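Local atomic coordinates of DUF305 domain-containing protein (Deinococcus radiodurans R1, PDB entry 3BT5), a protein that is of unknown function and folds as a mostly helical bundle belonging to the ferritin clan. Residues S45-I50 against R105-L110. Numbering follows the deposited sequence.
Sequences SLALDI and RQFLRL
F107 reaches across the gap between two helices and sets the far end of its ring against A47, with CZ 4.0 Å from the A47 CB methyl and 4.1 Å from A47 CA. With CG anti to the F107 backbone N and beside the carbonyl carbon (chi1 164°), the ring is directed toward helix 41-68, CZ leading. A47 has little side chain to offer, and that lets the ring come close to the backbone there. I50, one turn further along, meets the same ring carbon: its CD1 lies 4.5 Å from F107 CZ, a looser touch, and both approaches to the ring are oblique. Beside this, L46 and L108 meet methyl to methyl, L46 CD2 to L108 CD2 at 3.7 Å, the two side chains running slantwise past each other. The first torsion of L46 turns CG away from its backbone N, and CD2 continues outward to L108.

Helices 11-37, 41-68, 100-122 and 132-158 make a four-helix bundle. The two segments run in roughly the same direction, 33° apart, consistent with two hairpins joined by a long crossover, as in ferritin-like folds. Their axes come no closer than 12.1 Å, too far apart for the backbones to meet; the side chains that cross are all apolar, and no hydrogen bond links the segments. The pair is probably diagonal across the core, since M34 of helix 11-37 touches both A47 and F107, while M152 of helix 132-158 packs on L46 and I50. On the side of helix 100-122 turned away from this contact, R109 holds Q106 side-on: NE and NH1 each donate to Q106 OE1 at 2.8 Å, both bonds bent (N-H...O 143°), NH1 on a lone pair in the carbonyl plane and NE tilted from it.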
ATOM      1  N   SER A  45      14.558   8.750  -0.034  1.00 25.77           N
ATOM      2  CA  SER A  45      13.596   9.850  -0.147  1.00 28.15           C
ATOM      3  C   SER A  45      12.240   9.302  -0.574  1.00 24.77           C
ATOM      4  O   SER A  45      11.189   9.638  -0.024  1.00 26.04           O
ATOM      5  CB  SER A  45      14.072  10.865  -1.191  1.00 27.97           C
ATOM      6  OG  SER A  45      15.192  11.601  -0.719  1.00 37.46           O
ATOM      7  N   LEU A  46      12.276   8.446  -1.577  1.00 25.39           N
ATOM      8  CA  LEU A  46      11.071   7.857  -2.092  1.00 22.94           C
ATOM      9  C   LEU A  46      10.386   6.971  -1.029  1.00 21.85           C
ATOM     10  O   LEU A  46       9.156   7.030  -0.852  1.00 22.59           O
ATOM     11  CB  LEU A  46      11.420   7.090  -3.363  1.00 25.15           C
ATOM     12  CG  LEU A  46      10.264   6.390  -4.065  1.00 25.91           C
ATOM     13  CD1 LEU A  46       9.106   7.340  -4.425  1.00 27.10           C
ATOM     14  CD2 LEU A  46      10.796   5.653  -5.285  1.00 29.64           C
ATOM     15  N   ALA A  47      11.156   6.143  -0.321  1.00 20.17           N
ATOM     16  CA  ALA A  47      10.592   5.294   0.724  1.00 20.69           C
ATOM     17  C   ALA A  47       9.896   6.124   1.819  1.00 19.94           C
ATOM     18  O   ALA A  47       8.778   5.803   2.260  1.00 21.44           O
ATOM     19  CB  ALA A  47      11.667   4.356   1.307  1.00 22.33           C
ATOM     20  N   LEU A  48      10.539   7.216   2.228  1.00 22.11           N
ATOM     21  CA  LEU A  48       9.954   8.106   3.229  1.00 22.14           C
ATOM     22  C   LEU A  48       8.625   8.704   2.760  1.00 22.02           C
ATOM     23  O   LEU A  48       7.627   8.752   3.510  1.00 24.14           O
ATOM     24  CB  LEU A  48      10.948   9.253   3.515  1.00 27.06           C
ATOM     25  CG  LEU A  48      12.164   8.896   4.360  1.00 33.77           C
ATOM     26  CD1 LEU A  48      13.322   9.889   4.169  1.00 35.93           C
ATOM     27  CD2 LEU A  48      11.751   8.820   5.817  1.00 36.37           C
ATOM     28  N   ASP A  49       8.617   9.165   1.518  1.00 22.65           N
ATOM     29  CA  ASP A  49       7.437   9.803   0.955  1.00 22.44           C
ATOM     30  C   ASP A  49       6.284   8.810   0.880  1.00 20.21           C
ATOM     31  O   ASP A  49       5.137   9.152   1.166  1.00 20.68           O
ATOM     32  CB  ASP A  49       7.740  10.348  -0.433  1.00 27.06           C
ATOM     33  CG  ASP A  49       8.620  11.580  -0.393  1.00 35.23           C
ATOM     34  OD1 ASP A  49       8.827  12.137   0.704  1.00 40.67           O
ATOM     35  OD2 ASP A  49       9.101  11.979  -1.463  1.00 42.37           O
ATOM     36  N   ILE A  50       6.586   7.565   0.500  1.00 18.74           N
ATOM     37  CA  ILE A  50       5.508   6.583   0.411  1.00 17.90           C
ATOM     38  C   ILE A  50       4.984   6.240   1.801  1.00 17.96           C
ATOM     39  O   ILE A  50       3.775   6.070   2.004  1.00 18.67           O
ATOM     40  CB  ILE A  50       5.991   5.316  -0.350  1.00 19.32           C
ATOM     41  CG1 ILE A  50       6.298   5.665  -1.817  1.00 21.80           C
ATOM     42  CG2 ILE A  50       4.962   4.186  -0.216  1.00 19.94           C
ATOM     43  CD1 ILE A  50       7.110   4.574  -2.559  1.00 24.81           C
ATOM     44  N   ARG A 105      16.121  -2.677  -5.902  1.00 18.02           N
ATOM     45  CA  ARG A 105      15.295  -2.978  -7.064  1.00 19.88           C
ATOM     46  C   ARG A 105      14.070  -3.781  -6.673  1.00 18.17           C
ATOM     47  O   ARG A 105      12.982  -3.538  -7.204  1.00 18.69           O
ATOM     48  CB  ARG A 105      16.102  -3.702  -8.142  1.00 23.32           C
ATOM     49  CG  ARG A 105      17.120  -2.771  -8.760  1.00 27.94           C
ATOM     50  CD  ARG A 105      17.884  -3.441  -9.900  1.00 35.84           C
ATOM     51  NE  ARG A 105      17.001  -3.826 -11.000  1.00 47.49           N
ATOM     52  CZ  ARG A 105      16.604  -3.008 -11.976  1.00 52.37           C
ATOM     53  NH1 ARG A 105      17.002  -1.740 -11.993  1.00 53.88           N
ATOM     54  NH2 ARG A 105      15.798  -3.456 -12.932  1.00 54.07           N
ATOM     55  N   GLN A 106      14.244  -4.765  -5.787  1.00 17.20           N
ATOM     56  CA  GLN A 106      13.111  -5.556  -5.310  1.00 16.73           C
ATOM     57  C   GLN A 106      12.095  -4.663  -4.596  1.00 14.96           C
ATOM     58  O   GLN A 106      10.892  -4.842  -4.751  1.00 15.38           O
ATOM     59  CB  GLN A 106      13.608  -6.650  -4.357  1.00 19.23           C
ATOM     60  CG  GLN A 106      13.945  -7.939  -5.002  1.00 25.40           C
ATOM     61  CD  GLN A 106      12.732  -8.554  -5.696  1.00 26.34           C
ATOM     62  OE1 GLN A 106      12.600  -8.418  -6.890  1.00 28.57           O
ATOM     63  NE2 GLN A 106      11.834  -9.216  -4.930  1.00 22.84           N
ATOM     64  N   PHE A 107      12.570  -3.718  -3.797  1.00 15.17           N
ATOM     65  CA  PHE A 107      11.653  -2.797  -3.121  1.00 14.73           C
ATOM     66  C   PHE A 107      10.745  -2.102  -4.132  1.00 14.90           C
ATOM     67  O   PHE A 107       9.527  -2.018  -3.940  1.00 14.83           O
ATOM     68  CB  PHE A 107      12.441  -1.779  -2.292  1.00 16.39           C
ATOM     69  CG  PHE A 107      11.637  -0.594  -1.871  1.00 16.24           C
ATOM     70  CD1 PHE A 107      10.728  -0.704  -0.824  1.00 16.35           C
ATOM     71  CD2 PHE A 107      11.796   0.632  -2.506  1.00 18.23           C
ATOM     72  CE1 PHE A 107       9.986   0.380  -0.413  1.00 17.82           C
ATOM     73  CE2 PHE A 107      11.032   1.735  -2.109  1.00 19.72           C
ATOM     74  CZ  PHE A 107      10.118   1.597  -1.071  1.00 19.23           C
ATOM     75  N   LEU A 108      11.338  -1.597  -5.213  1.00 15.09           N
ATOM     76  CA  LEU A 108      10.559  -0.886  -6.220  1.00 15.73           C
ATOM     77  C   LEU A 108       9.603  -1.840  -6.935  1.00 15.38           C
ATOM     78  O   LEU A 108       8.428  -1.511  -7.110  1.00 15.58           O
ATOM     79  CB  LEU A 108      11.486  -0.205  -7.231  1.00 17.22           C
ATOM     80  CG  LEU A 108      12.324   0.891  -6.570  1.00 18.63           C
ATOM     81  CD1 LEU A 108      13.496   1.306  -7.497  1.00 22.01           C
ATOM     82  CD2 LEU A 108      11.466   2.098  -6.226  1.00 21.93           C
ATOM     83  N   ARG A 109      10.084  -3.025  -7.331  1.00 15.23           N
ATOM     84  CA  ARG A 109       9.204  -3.977  -7.995  1.00 15.70           C
ATOM     85  C   ARG A 109       8.044  -4.385  -7.084  1.00 14.26           C
ATOM     86  O   ARG A 109       6.896  -4.464  -7.538  1.00 15.59           O
ATOM     87  CB  ARG A 109       9.982  -5.199  -8.463  1.00 17.58           C
ATOM     88  CG  ARG A 109      10.982  -4.889  -9.552  1.00 22.17           C
ATOM     89  CD  ARG A 109      11.515  -6.177 -10.084  1.00 31.38           C
ATOM     90  NE  ARG A 109      12.466  -6.764  -9.151  1.00 40.86           N
ATOM     91  CZ  ARG A 109      13.788  -6.723  -9.321  1.00 42.38           C
ATOM     92  NH1 ARG A 109      14.591  -7.282  -8.433  1.00 37.24           N
ATOM     93  NH2 ARG A 109      14.301  -6.127 -10.390  1.00 46.38           N
ATOM     94  N   LEU A 110       8.334  -4.668  -5.822  1.00 14.51           N
ATOM     95  CA  LEU A 110       7.291  -5.094  -4.911  1.00 13.65           C
ATOM     96  C   LEU A 110       6.322  -3.971  -4.642  1.00 13.37           C
ATOM     97  O   LEU A 110       5.119  -4.203  -4.579  1.00 15.06           O
ATOM     98  CB  LEU A 110       7.890  -5.587  -3.579  1.00 13.31           C
ATOM     99  CG  LEU A 110       8.721  -6.882  -3.678  1.00 14.31           C
ATOM    100  CD1 LEU A 110       9.403  -7.129  -2.349  1.00 15.09           C
ATOM    101  CD2 LEU A 110       7.817  -8.080  -4.068  1.00 15.63           C
TER